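Local coordinates for NTF2 fold protein loop-helix-loop design NT-9 (Synthetic construct, PDB 6W90), which is a computationally designed NTF2-fold protein with no assigned natural function that holds a two-chain phospholipid in its interior pocket, at residues A[12-17]-A[71-76]; A[45-50]-A[126-131]; A[84-89]-A[97-102]. One frame throughout, in Å; residues are numbered along the deposited sequence.

The three contacts lie on one mixed sheet of an NTF2-like fold. Interaction 1 seats helix 6-22 against the edge strand 70-79. Interaction 3 is the hairpin next to it, and their centres are about 9 Å apart. Strands 70-79 and 82-91 are neighbours in the sheet, and Val71 CG1 packs on Ile87 CG2 between the two contacts. Both touch the phospholipid 3PE: interaction 1 meets an acyl chain, and interaction 3 also reaches the phosphate. Interaction 2 closes the far end of the sheet, with its centre about 23 Å from that of interaction 1 and about 18 Å from that of interaction 3. The side chain of Leu127 in interaction 2 is about 5 Å from the bound 3PE.

Interaction 1 of 3, residues A[12-17]-A[71-76]; sequences VVEEYI and VEIRKV. With 3PE (1,2-Distearoyl-sn-glycerophosphoethanolamine), chain B.
Glu14 on the helix and Ile73 on the strand have the closest CA atoms across the contact, 7.8 Å apart. Helix segment 12-17 and strand segment 71-76 run nearly antiparallel, at 161°, and their axes approach to 9.7 Å. This is helix-on-sheet packing in an NTF2-like fold. Helix 6-22 lies along the edge strand 70-79, and no direct hydrogen bond joins the two segments.

Ile73 carries most of the contact. Its CG1 stands anti to the carbonyl carbon (chi1 -60°), and the extended chain delivers the terminal CD1 to the helix. There CD1 meets both Val13 and Glu14. Val13 CG1 lies 3.5 Å from Ile73 CD1, which is tight for two methyl groups. On the Glu14 side, CD1 meets the aliphatic CG most closely, and the carboxylate lies just beyond. Ile17, one turn on, reaches Val71 and, more loosely, Ile73 CG1. Ile17 CD1 meets Val71 CG1 at 4.1 Å, and Ile17 CG2 touches the same Val71 methyl.

The two helix residues that face the strand also face the lipid. Val13 splits its branches between them: CG1 goes to Ile73, while Val13 CG2 packs on acyl carbon C3H of 3PE at 3.5 Å. Ile17 CG1 meets C3B of the same acyl chain. The contact therefore forms part of the pocket wall.

Further along the strand, Arg74 and Lys75 both face Glu86 of the next strand, a classic beta bulge. At the surface, Arg10 bonds to the Ile73 carbonyl. The Ile73 amide is satisfied by a water instead: the water accepts from Ile73 N at 3.0 Å and donates to Glu14 OE2 at 3.3 Å.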
loop_
_atom_site.group_PDB
_atom_site.type_symbol
_atom_site.label_atom_id
_atom_site.label_comp_id
_atom_site.label_asym_id
_atom_site.label_seq_id
_atom_site.Cartn_x
_atom_site.Cartn_y
_atom_site.Cartn_z
ATOM N N VAL A 12 -9.265 -0.156 8.529
ATOM C CA VAL A 12 -8.794 0.916 7.658
ATOM C C VAL A 12 -8.313 0.343 6.341
ATOM O O VAL A 12 -8.635 0.872 5.262
ATOM C CB VAL A 12 -7.691 1.746 8.336
ATOM C CG1 VAL A 12 -7.067 2.742 7.332
ATOM C CG2 VAL A 12 -8.298 2.432 9.536
ATOM N N VAL A 13 -7.508 -0.717 6.409
ATOM C CA VAL A 13 -6.982 -1.326 5.196
ATOM C C VAL A 13 -8.133 -1.767 4.309
ATOM O O VAL A 13 -8.118 -1.510 3.094
ATOM C CB VAL A 13 -6.064 -2.504 5.545
ATOM C CG1 VAL A 13 -5.623 -3.185 4.240
ATOM C CG2 VAL A 13 -4.842 -2.065 6.312
ATOM N N GLU A 14 -9.165 -2.389 4.903
ATOM C CA GLU A 14 -10.281 -2.907 4.114
ATOM C C GLU A 14 -11.014 -1.771 3.422
ATOM O O GLU A 14 -11.446 -1.904 2.269
ATOM C CB GLU A 14 -11.222 -3.740 4.997
ATOM C CG GLU A 14 -10.690 -5.197 5.138
ATOM C CD GLU A 14 -11.226 -6.026 6.315
ATOM O OE1 GLU A 14 -12.098 -5.546 7.068
ATOM O OE2 GLU A 14 -10.749 -7.183 6.473
ATOM N N GLU A 15 -11.135 -0.638 4.091
ATOM C CA GLU A 15 -11.818 0.485 3.475
ATOM C C GLU A 15 -11.027 1.031 2.295
ATOM O O GLU A 15 -11.605 1.419 1.280
ATOM C CB GLU A 15 -12.075 1.571 4.514
ATOM C CG GLU A 15 -12.852 2.809 3.921
ATOM C CD GLU A 15 -14.211 2.506 3.186
ATOM O OE1 GLU A 15 -14.789 1.382 3.279
ATOM O OE2 GLU A 15 -14.725 3.437 2.500
ATOM N N TYR A 16 -9.703 1.108 2.414
ATOM C CA TYR A 16 -8.932 1.615 1.291
ATOM C C TYR A 16 -8.954 0.637 0.135
ATOM O O TYR A 16 -9.017 1.048 -1.030
ATOM C CB TYR A 16 -7.498 1.948 1.743
ATOM C CG TYR A 16 -7.453 3.328 2.347
ATOM C CD1 TYR A 16 -7.276 4.454 1.562
ATOM C CD2 TYR A 16 -7.643 3.516 3.697
ATOM C CE1 TYR A 16 -7.286 5.728 2.111
ATOM C CE2 TYR A 16 -7.645 4.794 4.249
ATOM C CZ TYR A 16 -7.473 5.884 3.445
ATOM O OH TYR A 16 -7.505 7.143 4.007
ATOM N N ILE A 17 -8.907 -0.659 0.427
ATOM C CA ILE A 17 -9.068 -1.622 -0.658
ATOM C C ILE A 17 -10.420 -1.444 -1.326
ATOM O O ILE A 17 -10.532 -1.481 -2.559
ATOM C CB ILE A 17 -8.889 -3.062 -0.157
ATOM C CG1 ILE A 17 -7.465 -3.255 0.325
ATOM C CG2 ILE A 17 -9.312 -4.010 -1.287
ATOM C CD1 ILE A 17 -7.342 -4.535 1.093
ATOM N N VAL A 71 -8.906 -10.453 -3.141
ATOM C CA VAL A 71 -7.962 -9.693 -2.337
ATOM C C VAL A 71 -8.384 -9.918 -0.891
ATOM O O VAL A 71 -9.550 -9.700 -0.551
ATOM C CB VAL A 71 -7.957 -8.198 -2.716
ATOM C CG1 VAL A 71 -7.055 -7.476 -1.781
ATOM C CG2 VAL A 71 -7.572 -8.035 -4.136
ATOM N N GLU A 72 -7.457 -10.381 -0.049
ATOM C CA GLU A 72 -7.781 -10.660 1.341
ATOM C C GLU A 72 -6.612 -10.276 2.239
ATOM O O GLU A 72 -5.465 -10.595 1.926
ATOM C CB GLU A 72 -8.067 -12.152 1.584
ATOM C CG GLU A 72 -9.039 -12.823 0.648
ATOM C CD GLU A 72 -9.206 -14.296 0.980
ATOM O OE1 GLU A 72 -9.252 -14.627 2.187
ATOM O OE2 GLU A 72 -9.268 -15.115 0.034
ATOM N N ILE A 73 -6.913 -9.684 3.392
ATOM C CA ILE A 73 -5.905 -9.406 4.405
ATOM C C ILE A 73 -5.631 -10.693 5.160
ATOM O O ILE A 73 -6.544 -11.267 5.769
ATOM C CB ILE A 73 -6.376 -8.312 5.366
ATOM C CG1 ILE A 73 -6.650 -7.016 4.624
ATOM C CG2 ILE A 73 -5.313 -8.119 6.414
ATOM C CD1 ILE A 73 -7.298 -5.974 5.508
ATOM N N ARG A 74 -4.378 -11.132 5.156
ATOM C CA ARG A 74 -4.015 -12.373 5.812
ATOM C C ARG A 74 -3.339 -12.195 7.157
ATOM O O ARG A 74 -3.311 -13.154 7.943
ATOM C CB ARG A 74 -3.055 -13.201 4.947
ATOM C CG ARG A 74 -3.658 -13.823 3.683
ATOM C CD ARG A 74 -4.741 -14.871 3.932
ATOM N NE ARG A 74 -4.240 -15.975 4.751
ATOM C CZ ARG A 74 -3.656 -17.074 4.278
ATOM N NH1 ARG A 74 -3.496 -17.244 2.974
ATOM N NH2 ARG A 74 -3.231 -18.008 5.120
ATOM N N LYS A 75 -2.755 -11.026 7.411
ATOM C CA LYS A 75 -2.054 -10.770 8.661
ATOM C C LYS A 75 -2.073 -9.277 8.950
ATOM O O LYS A 75 -1.783 -8.465 8.074
ATOM C CB LYS A 75 -0.610 -11.285 8.574
ATOM C CG LYS A 75 0.282 -11.009 9.760
ATOM C CD LYS A 75 1.526 -11.893 9.660
ATOM C CE LYS A 75 2.801 -11.091 9.717
ATOM N NZ LYS A 75 3.191 -10.789 11.139
ATOM N N VAL A 76 -2.398 -8.922 10.190
ATOM C CA VAL A 76 -2.096 -7.596 10.716
ATOM C C VAL A 76 -1.417 -7.794 12.064
ATOM O O VAL A 76 -1.933 -8.523 12.914
ATOM C CB VAL A 76 -3.343 -6.702 10.866
ATOM C CG1 VAL A 76 -2.943 -5.344 11.490
ATOM C CG2 VAL A 76 -4.061 -6.478 9.530
HETATM P P 3PE B . 4.883 -12.199 -4.808
HETATM N N 3PE B . 8.273 -11.168 -2.236
HETATM O O11 3PE B . 4.209 -10.698 -4.884
HETATM O O12 3PE B . 3.932 -13.154 -4.136
HETATM O O13 3PE B . 6.219 -12.118 -3.823
HETATM O O14 3PE B . 5.361 -12.701 -6.170
HETATM C C11 3PE B . 6.035 -11.998 -2.435
HETATM C C12 3PE B . 7.371 -12.180 -1.726
HETATM C C1 3PE B . 4.942 -9.698 -5.538
HETATM C C2 3PE B . 4.108 -8.418 -5.703
HETATM C C3 3PE B . 3.366 -8.218 -4.379
HETATM O O31 3PE B . 2.848 -6.925 -4.274
HETATM O O32 3PE B . 1.424 -7.471 -5.917
HETATM C C31 3PE B . 1.838 -6.633 -5.197
HETATM C C32 3PE B . 1.282 -5.216 -5.265
HETATM C C33 3PE B . -0.057 -5.125 -5.992
HETATM C C34 3PE B . -0.841 -4.013 -5.297
HETATM C C35 3PE B . -2.000 -3.501 -6.143
HETATM C C36 3PE B . -3.318 -3.855 -5.447
HETATM C C37 3PE B . -3.628 -2.911 -4.278
HETATM C C38 3PE B . -2.950 -3.326 -2.966
HETATM C C39 3PE B . -3.796 -2.962 -1.737
HETATM C C3A 3PE B . -3.872 -1.446 -1.512
HETATM C C3B 3PE B . -4.400 -1.097 -0.116
HETATM C C3C 3PE B . -3.247 -0.669 0.795
HETATM C C3D 3PE B . -3.757 -0.020 2.083
HETATM C C3E 3PE B . -2.576 0.195 3.036
HETATM C C3F 3PE B . -3.068 0.407 4.474
HETATM C C3G 3PE B . -1.882 0.545 5.437
HETATM C C3H 3PE B . -2.205 0.115 6.876
HETATM C C3I 3PE B . -2.981 1.172 7.666
HETATM O O21 3PE B . 4.975 -7.352 -5.970
HETATM O O22 3PE B . 4.066 -6.895 -8.003
HETATM C C21 3PE B . 4.925 -6.668 -7.206
HETATM C C22 3PE B . 6.019 -5.620 -7.497
HETATM C C23 3PE B . 5.486 -4.179 -7.530
HETATM C C24 3PE B . 5.167 -3.626 -6.137
HETATM C C25 3PE B . 4.489 -2.247 -6.196
HETATM C C26 3PE B . 3.767 -2.030 -4.864
HETATM C C27 3PE B . 2.886 -0.779 -4.848
HETATM C C28 3PE B . 2.112 -0.678 -3.523
HETATM C C29 3PE B . 2.889 -0.055 -2.347
HETATM C C2A 3PE B . 1.956 0.293 -1.170
HETATM C C2B 3PE B . 1.581 1.774 -1.099
HETATM C C2C 3PE B . 0.341 1.988 -0.225
HETATM C C2D 3PE B . -0.428 3.199 -0.750
HETATM C C2E 3PE B . -1.567 3.615 0.172
HETATM C C2F 3PE B . -2.829 2.811 -0.128
HETATM O O HOH W 1 -9.722 -8.889 3.884
#

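Interaction 2 of 3, residues A[45-50]-A[126-131]; sequences GNYTFD and NLWNNT
Trp128 lies between Tyr47 and Phe49, and its indole packs against both rings. The inner half of the contact is dense. The edge of the indole points at the face of Phe49 in a T-shaped pair, with planes at 84° and centroids 5.2 Å apart. Phe49 in turn presents its CE2-CZ edge to the helix end. Phe49 CE2 touches Trp128 CA at 3.6 Å and Leu127 CG at 3.8 Å, and the hydroxyl of Thr131 lies near the ring plane. That hydroxyl is held in place: Thr131 OG1 and Asn130 N reach Leu127 O from opposite faces of its plane, Thr131 OG1 at 2.9 Å. Asn53 also bonds to the Thr131 hydroxyl. On the other side of the cluster, the edge of Tyr47 meets the indole face, where Tyr47 CD2 comes to 3.8 Å from Trp128 CG.

Trp128 gets there because its CG is anti to the backbone N (chi1 -170°), which sends the ring across to the strand. Trp128 NE1 donates to Thr48 O at 2.9 Å. That bond is bent (133° at the hydrogen), and the donor sits above the carbonyl plane although the oxygen lies in the indole plane.

This aromatic cluster docks the C-terminal helix 121-129 of the NTF2-like fold on the short strand 47-49 at one edge of the sheet. Phe57 of helix 54-64 meets the Phe49 ring and also touches Leu127.

The outer side is looser. The six-membered part of the indole extends past Tyr47 and Phe49 toward solvent. Asn129 and Asn130 lie outside too, and Asn130 ND2 donates to Asn126 O at 2.9 Å.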
loop_
_atom_site.group_PDB
_atom_site.type_symbol
_atom_site.label_atom_id
_atom_site.label_comp_id
_atom_site.label_asym_id
_atom_site.label_seq_id
_atom_site.Cartn_x
_atom_site.Cartn_y
_atom_site.Cartn_z
ATOM N N GLY A 45 11.777 -2.184 -2.317
ATOM C CA GLY A 45 13.147 -2.583 -2.543
ATOM C C GLY A 45 14.074 -1.399 -2.337
ATOM O O GLY A 45 13.920 -0.638 -1.371
ATOM N N ASN A 46 15.044 -1.229 -3.261
ATOM C CA ASN A 46 16.063 -0.161 -3.251
ATOM C C ASN A 46 15.524 1.189 -3.739
ATOM O O ASN A 46 16.313 2.131 -3.848
ATOM C CB ASN A 46 17.301 -0.511 -4.149
ATOM C CG ASN A 46 18.626 0.296 -3.785
ATOM O OD1 ASN A 46 18.781 0.789 -2.655
ATOM N ND2 ASN A 46 19.568 0.407 -4.754
ATOM N N TYR A 47 14.240 1.289 -4.085
ATOM C CA TYR A 47 13.659 2.463 -4.743
ATOM C C TYR A 47 12.748 3.195 -3.786
ATOM O O TYR A 47 11.844 2.588 -3.221
ATOM C CB TYR A 47 12.819 2.034 -5.973
ATOM C CG TYR A 47 13.657 1.310 -7.007
ATOM C CD1 TYR A 47 13.891 -0.056 -6.901
ATOM C CD2 TYR A 47 14.235 1.987 -8.084
ATOM C CE1 TYR A 47 14.677 -0.693 -7.800
ATOM C CE2 TYR A 47 15.031 1.310 -9.009
ATOM C CZ TYR A 47 15.228 -0.025 -8.842
ATOM O OH TYR A 47 16.043 -0.775 -9.664
ATOM N N THR A 48 12.951 4.495 -3.659
ATOM C CA THR A 48 12.154 5.312 -2.772
ATOM C C THR A 48 11.166 6.167 -3.538
ATOM O O THR A 48 11.554 6.876 -4.468
ATOM C CB THR A 48 13.051 6.222 -1.949
ATOM O OG1 THR A 48 13.907 5.417 -1.153
ATOM C CG2 THR A 48 12.159 7.093 -1.089
ATOM N N PHE A 49 9.911 6.110 -3.129
ATOM C CA PHE A 49 8.825 6.926 -3.665
ATOM C C PHE A 49 8.389 7.867 -2.557
ATOM O O PHE A 49 8.432 7.516 -1.369
ATOM C CB PHE A 49 7.659 6.072 -4.130
ATOM C CG PHE A 49 8.018 5.092 -5.242
ATOM C CD1 PHE A 49 8.685 3.923 -4.943
ATOM C CD2 PHE A 49 7.740 5.380 -6.563
ATOM C CE1 PHE A 49 9.044 3.051 -5.935
ATOM C CE2 PHE A 49 8.069 4.499 -7.556
ATOM C CZ PHE A 49 8.694 3.315 -7.239
ATOM N N ASP A 50 7.991 9.074 -2.935
ATOM C CA ASP A 50 7.562 10.030 -1.916
ATOM C C ASP A 50 6.494 10.907 -2.557
ATOM O O ASP A 50 5.914 10.544 -3.576
ATOM C CB ASP A 50 8.775 10.758 -1.341
ATOM C CG ASP A 50 9.586 11.415 -2.388
ATOM O OD1 ASP A 50 8.997 12.030 -3.283
ATOM O OD2 ASP A 50 10.816 11.306 -2.350
ATOM N N ASN A 126 11.015 0.561 -13.447
ATOM C CA ASN A 126 10.208 1.315 -14.398
ATOM C C ASN A 126 9.228 2.256 -13.696
ATOM O O ASN A 126 9.026 3.397 -14.137
ATOM C CB ASN A 126 9.435 0.363 -15.302
ATOM C CG ASN A 126 10.317 -0.330 -16.332
ATOM O OD1 ASN A 126 11.410 0.135 -16.675
ATOM N ND2 ASN A 126 9.830 -1.459 -16.831
ATOM N N LEU A 127 8.591 1.791 -12.608
ATOM C CA LEU A 127 7.680 2.661 -11.868
ATOM C C LEU A 127 8.397 3.887 -11.322
ATOM O O LEU A 127 7.846 4.996 -11.336
ATOM C CB LEU A 127 7.059 1.863 -10.728
ATOM C CG LEU A 127 5.887 2.464 -9.982
ATOM C CD1 LEU A 127 4.714 2.543 -10.924
ATOM C CD2 LEU A 127 5.630 1.566 -8.804
ATOM N N TRP A 128 9.626 3.706 -10.847
ATOM C CA TRP A 128 10.391 4.814 -10.287
ATOM C C TRP A 128 10.796 5.811 -11.343
ATOM O O TRP A 128 10.868 7.015 -11.072
ATOM C CB TRP A 128 11.605 4.252 -9.571
ATOM C CG TRP A 128 12.360 5.217 -8.750
ATOM C CD1 TRP A 128 12.037 5.591 -7.496
ATOM C CD2 TRP A 128 13.557 5.929 -9.097
ATOM N NE1 TRP A 128 12.976 6.484 -7.013
ATOM C CE2 TRP A 128 13.897 6.732 -7.987
ATOM C CE3 TRP A 128 14.366 5.977 -10.232
ATOM C CZ2 TRP A 128 15.022 7.538 -7.962
ATOM C CZ3 TRP A 128 15.487 6.806 -10.212
ATOM C CH2 TRP A 128 15.788 7.593 -9.093
ATOM N N ASN A 129 11.089 5.341 -12.539
ATOM C CA ASN A 129 11.355 6.261 -13.638
ATOM C C ASN A 129 10.120 6.803 -14.299
ATOM O O ASN A 129 10.240 7.698 -15.149
ATOM C CB ASN A 129 12.228 5.535 -14.619
ATOM C CG ASN A 129 13.626 5.503 -14.152
ATOM O OD1 ASN A 129 14.180 6.536 -13.738
ATOM N ND2 ASN A 129 14.211 4.334 -14.159
ATOM N N ASN A 130 8.934 6.387 -13.899
ATOM C CA ASN A 130 7.755 6.880 -14.598
ATOM C C ASN A 130 6.640 7.332 -13.660
ATOM O O ASN A 130 5.479 7.420 -14.077
ATOM C CB ASN A 130 7.294 5.809 -15.588
ATOM C CG ASN A 130 8.279 5.637 -16.763
ATOM O OD1 ASN A 130 8.420 6.523 -17.600
ATOM N ND2 ASN A 130 8.965 4.504 -16.808
ATOM N N THR A 131 6.974 7.693 -12.427
ATOM C CA THR A 131 6.030 8.398 -11.563
ATOM C C THR A 131 6.583 9.751 -11.110
ATOM O O THR A 131 7.808 9.967 -11.122
ATOM C CB THR A 131 5.677 7.566 -10.316
ATOM O OG1 THR A 131 6.867 7.132 -9.665
ATOM C CG2 THR A 131 4.849 6.375 -10.724
ATOM O OXT THR A 131 5.803 10.640 -10.729
#

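Interaction 3 of 3, residues A[84-89]-A[97-102]; sequences RVEIEL and TFEIEV. With 3PE (1,2-Distearoyl-sn-glycerophosphoethanolamine), chain B.
Thr97 and Ile87 meet where the two strands begin to pair, with Thr97 CA 3.5 Å from Ile87 O in a CA-H...O contact. In register, Thr97 stands across from Glu88 as a non-hydrogen-bonded antiparallel pair. The Thr97 amide is used on the lipid: Thr97 N donates to phosphate oxygen O12 of 3PE at 2.9 Å.

Phe98 follows, in a hydrogen-bonded pair with Ile87. Two backbone bonds link them, Ile87 N to Phe98 O and Phe98 N to Ile87 O, both 2.8 Å. The Phe98 side chain turns into the pocket, with CG anti to the backbone N (chi1 175°). One ring edge meets Ile87 CD1, and Phe98 CZ comes to 3.3 Å from acyl carbon C2A of 3PE. Leu89 CD1 touches Phe98 CB and the lipid ester region.

Glu99 turns to the opposite face and lies alongside Glu86, pointing the same way. Glu86 OE1 and Glu99 OE2 are 3.0 Å apart, a strained like-charge approach that may favour protonation of one carboxylate. Arg84 probably eases it: Arg84 NH1 donates to Glu99 OE2 at 3.1 Å, coming from above the carboxylate plane.

Ile100 pairs with Val85 through two nearly straight backbone bonds, and their side chains share the pocket face. Glu101 completes the salt-bridge network. Its CG lies over one face of the Arg84 guanidinium, with the carboxylate above the NH2 end, and Glu101 OE2 forms a salt bridge to Arg84 NH2 at 3.1 Å. The hydrogen bond of that oxygen goes to His82 NE2.

Val102 ends the segment on the buried side, where it packs on Ile109. The hairpin 82-91/94-105 sits one strand in from the edge, between strand 70-79 and strand 108-114. Helix 6-22 packs on it through Ile9, Val13 and Ile17, which touch Val85 and Ile87.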
loop_
_atom_site.group_PDB
_atom_site.type_symbol
_atom_site.label_atom_id
_atom_site.label_comp_id
_atom_site.label_asym_id
_atom_site.label_seq_id
_atom_site.Cartn_x
_atom_site.Cartn_y
_atom_site.Cartn_z
ATOM N N ARG A 84 2.514 -4.149 10.664
ATOM C CA ARG A 84 2.786 -5.049 9.549
ATOM C C ARG A 84 1.466 -5.542 8.978
ATOM O O ARG A 84 0.594 -5.967 9.740
ATOM C CB ARG A 84 3.626 -6.241 9.981
ATOM C CG ARG A 84 4.010 -7.095 8.777
ATOM C CD ARG A 84 4.967 -8.204 9.162
ATOM N NE ARG A 84 6.165 -7.600 9.732
ATOM C CZ ARG A 84 7.268 -7.318 9.047
ATOM N NH1 ARG A 84 7.379 -7.632 7.761
ATOM N NH2 ARG A 84 8.294 -6.774 9.678
ATOM N N VAL A 85 1.325 -5.485 7.651
ATOM C CA VAL A 85 0.120 -5.931 6.957
ATOM C C VAL A 85 0.525 -6.863 5.825
ATOM O O VAL A 85 1.409 -6.525 5.046
ATOM C CB VAL A 85 -0.663 -4.732 6.406
ATOM C CG1 VAL A 85 -1.902 -5.172 5.614
ATOM C CG2 VAL A 85 -1.093 -3.868 7.570
ATOM N N GLU A 86 -0.117 -8.028 5.734
ATOM C CA GLU A 86 0.047 -8.905 4.577
ATOM C C GLU A 86 -1.293 -9.088 3.893
ATOM O O GLU A 86 -2.300 -9.393 4.548
ATOM C CB GLU A 86 0.591 -10.267 4.952
ATOM C CG GLU A 86 1.973 -10.273 5.492
ATOM C CD GLU A 86 2.419 -11.701 5.825
ATOM O OE1 GLU A 86 3.454 -11.846 6.511
ATOM O OE2 GLU A 86 1.728 -12.667 5.412
ATOM N N ILE A 87 -1.304 -8.852 2.590
ATOM C CA ILE A 87 -2.495 -8.968 1.774
ATOM C C ILE A 87 -2.223 -10.001 0.699
ATOM O O ILE A 87 -1.172 -9.976 0.059
ATOM C CB ILE A 87 -2.885 -7.623 1.147
ATOM C CG1 ILE A 87 -3.278 -6.636 2.247
ATOM C CG2 ILE A 87 -4.079 -7.841 0.248
ATOM C CD1 ILE A 87 -3.423 -5.245 1.759
ATOM N N GLU A 88 -3.139 -10.926 0.527
ATOM C CA GLU A 88 -3.018 -11.939 -0.508
ATOM C C GLU A 88 -3.908 -11.554 -1.677
ATOM O O GLU A 88 -5.059 -11.155 -1.494
ATOM C CB GLU A 88 -3.383 -13.269 0.112
ATOM C CG GLU A 88 -3.337 -14.453 -0.728
ATOM C CD GLU A 88 -3.727 -15.620 0.142
ATOM O OE1 GLU A 88 -2.880 -15.970 0.995
ATOM O OE2 GLU A 88 -4.884 -16.107 0.027
ATOM N N LEU A 89 -3.346 -11.639 -2.876
ATOM C CA LEU A 89 -4.008 -11.279 -4.122
ATOM C C LEU A 89 -4.000 -12.518 -4.988
ATOM O O LEU A 89 -2.973 -13.190 -5.085
ATOM C CB LEU A 89 -3.278 -10.140 -4.808
ATOM C CG LEU A 89 -2.798 -8.978 -3.944
ATOM C CD1 LEU A 89 -1.694 -8.186 -4.667
ATOM C CD2 LEU A 89 -3.938 -8.135 -3.731
ATOM N N THR A 97 1.663 -12.198 -2.661
ATOM C CA THR A 97 1.595 -11.700 -1.299
ATOM C C THR A 97 2.209 -10.315 -1.254
ATOM O O THR A 97 3.385 -10.144 -1.590
ATOM C CB THR A 97 2.273 -12.639 -0.322
ATOM O OG1 THR A 97 1.824 -13.967 -0.582
ATOM C CG2 THR A 97 1.877 -12.229 1.073
ATOM N N PHE A 98 1.376 -9.331 -0.912
ATOM C CA PHE A 98 1.744 -7.930 -0.749
ATOM C C PHE A 98 1.950 -7.709 0.743
ATOM O O PHE A 98 0.982 -7.728 1.510
ATOM C CB PHE A 98 0.622 -7.065 -1.316
ATOM C CG PHE A 98 0.794 -5.601 -1.110
ATOM C CD1 PHE A 98 1.846 -4.922 -1.674
ATOM C CD2 PHE A 98 -0.104 -4.897 -0.340
ATOM C CE1 PHE A 98 1.986 -3.575 -1.503
ATOM C CE2 PHE A 98 0.059 -3.542 -0.156
ATOM C CZ PHE A 98 1.101 -2.887 -0.763
ATOM N N GLU A 99 3.201 -7.599 1.170
ATOM C CA GLU A 99 3.516 -7.496 2.583
ATOM C C GLU A 99 4.225 -6.181 2.832
ATOM O O GLU A 99 5.221 -5.891 2.157
ATOM C CB GLU A 99 4.421 -8.628 3.072
ATOM C CG GLU A 99 4.843 -8.412 4.538
ATOM C CD GLU A 99 5.519 -9.605 5.205
ATOM O OE1 GLU A 99 6.070 -10.466 4.483
ATOM O OE2 GLU A 99 5.496 -9.666 6.459
ATOM N N ILE A 100 3.754 -5.405 3.815
ATOM C CA ILE A 100 4.351 -4.105 4.056
ATOM C C ILE A 100 4.510 -3.871 5.540
ATOM O O ILE A 100 3.735 -4.368 6.367
ATOM C CB ILE A 100 3.567 -2.911 3.451
ATOM C CG1 ILE A 100 2.127 -2.856 3.951
ATOM C CG2 ILE A 100 3.680 -2.965 1.910
ATOM C CD1 ILE A 100 1.393 -1.524 3.515
ATOM N N GLU A 101 5.547 -3.117 5.862
ATOM C CA GLU A 101 5.802 -2.609 7.188
ATOM C C GLU A 101 5.565 -1.119 7.157
ATOM O O GLU A 101 6.071 -0.440 6.269
ATOM C CB GLU A 101 7.241 -2.810 7.584
ATOM C CG GLU A 101 7.575 -3.950 8.433
ATOM C CD GLU A 101 9.076 -3.930 8.747
ATOM O OE1 GLU A 101 9.923 -3.929 7.803
ATOM O OE2 GLU A 101 9.415 -3.873 9.938
ATOM N N VAL A 102 4.872 -0.591 8.158
ATOM C CA VAL A 102 4.391 0.780 8.162
ATOM C C VAL A 102 4.761 1.415 9.493
ATOM O O VAL A 102 4.707 0.747 10.531
ATOM C CB VAL A 102 2.861 0.783 8.006
ATOM C CG1 VAL A 102 2.316 2.124 8.134
ATOM C CG2 VAL A 102 2.473 0.218 6.660
HETATM P P 3PE B . 4.883 -12.199 -4.808
HETATM N N 3PE B . 8.273 -11.168 -2.236
HETATM O O11 3PE B . 4.209 -10.698 -4.884
HETATM O O12 3PE B . 3.932 -13.154 -4.136
HETATM O O13 3PE B . 6.219 -12.118 -3.823
HETATM O O14 3PE B . 5.361 -12.701 -6.170
HETATM C C11 3PE B . 6.035 -11.998 -2.435
HETATM C C12 3PE B . 7.371 -12.180 -1.726
HETATM C C1 3PE B . 4.942 -9.698 -5.538
HETATM C C2 3PE B . 4.108 -8.418 -5.703
HETATM C C3 3PE B . 3.366 -8.218 -4.379
HETATM O O31 3PE B . 2.848 -6.925 -4.274
HETATM O O32 3PE B . 1.424 -7.471 -5.917
HETATM C C31 3PE B . 1.838 -6.633 -5.197
HETATM C C32 3PE B . 1.282 -5.216 -5.265
HETATM C C33 3PE B . -0.057 -5.125 -5.992
HETATM C C34 3PE B . -0.841 -4.013 -5.297
HETATM C C35 3PE B . -2.000 -3.501 -6.143
HETATM C C36 3PE B . -3.318 -3.855 -5.447
HETATM C C37 3PE B . -3.628 -2.911 -4.278
HETATM C C38 3PE B . -2.950 -3.326 -2.966
HETATM C C39 3PE B . -3.796 -2.962 -1.737
HETATM C C3A 3PE B . -3.872 -1.446 -1.512
HETATM C C3B 3PE B . -4.400 -1.097 -0.116
HETATM C C3C 3PE B . -3.247 -0.669 0.795
HETATM C C3D 3PE B . -3.757 -0.020 2.083
HETATM C C3E 3PE B . -2.576 0.195 3.036
HETATM C C3F 3PE B . -3.068 0.407 4.474
HETATM C C3G 3PE B . -1.882 0.545 5.437
HETATM C C3H 3PE B . -2.205 0.115 6.876
HETATM C C3I 3PE B . -2.981 1.172 7.666
HETATM O O21 3PE B . 4.975 -7.352 -5.970
HETATM O O22 3PE B . 4.066 -6.895 -8.003
HETATM C C21 3PE B . 4.925 -6.668 -7.206
HETATM C C22 3PE B . 6.019 -5.620 -7.497
HETATM C C23 3PE B . 5.486 -4.179 -7.530
HETATM C C24 3PE B . 5.167 -3.626 -6.137
HETATM C C25 3PE B . 4.489 -2.247 -6.196
HETATM C C26 3PE B . 3.767 -2.030 -4.864
HETATM C C27 3PE B . 2.886 -0.779 -4.848
HETATM C C28 3PE B . 2.112 -0.678 -3.523
HETATM C C29 3PE B . 2.889 -0.055 -2.347
HETATM C C2A 3PE B . 1.956 0.293 -1.170
HETATM C C2B 3PE B . 1.581 1.774 -1.099
HETATM C C2C 3PE B . 0.341 1.988 -0.225
HETATM C C2D 3PE B . -0.428 3.199 -0.750
HETATM C C2E 3PE B . -1.567 3.615 0.172
HETATM C C2F 3PE B . -2.829 2.811 -0.128
#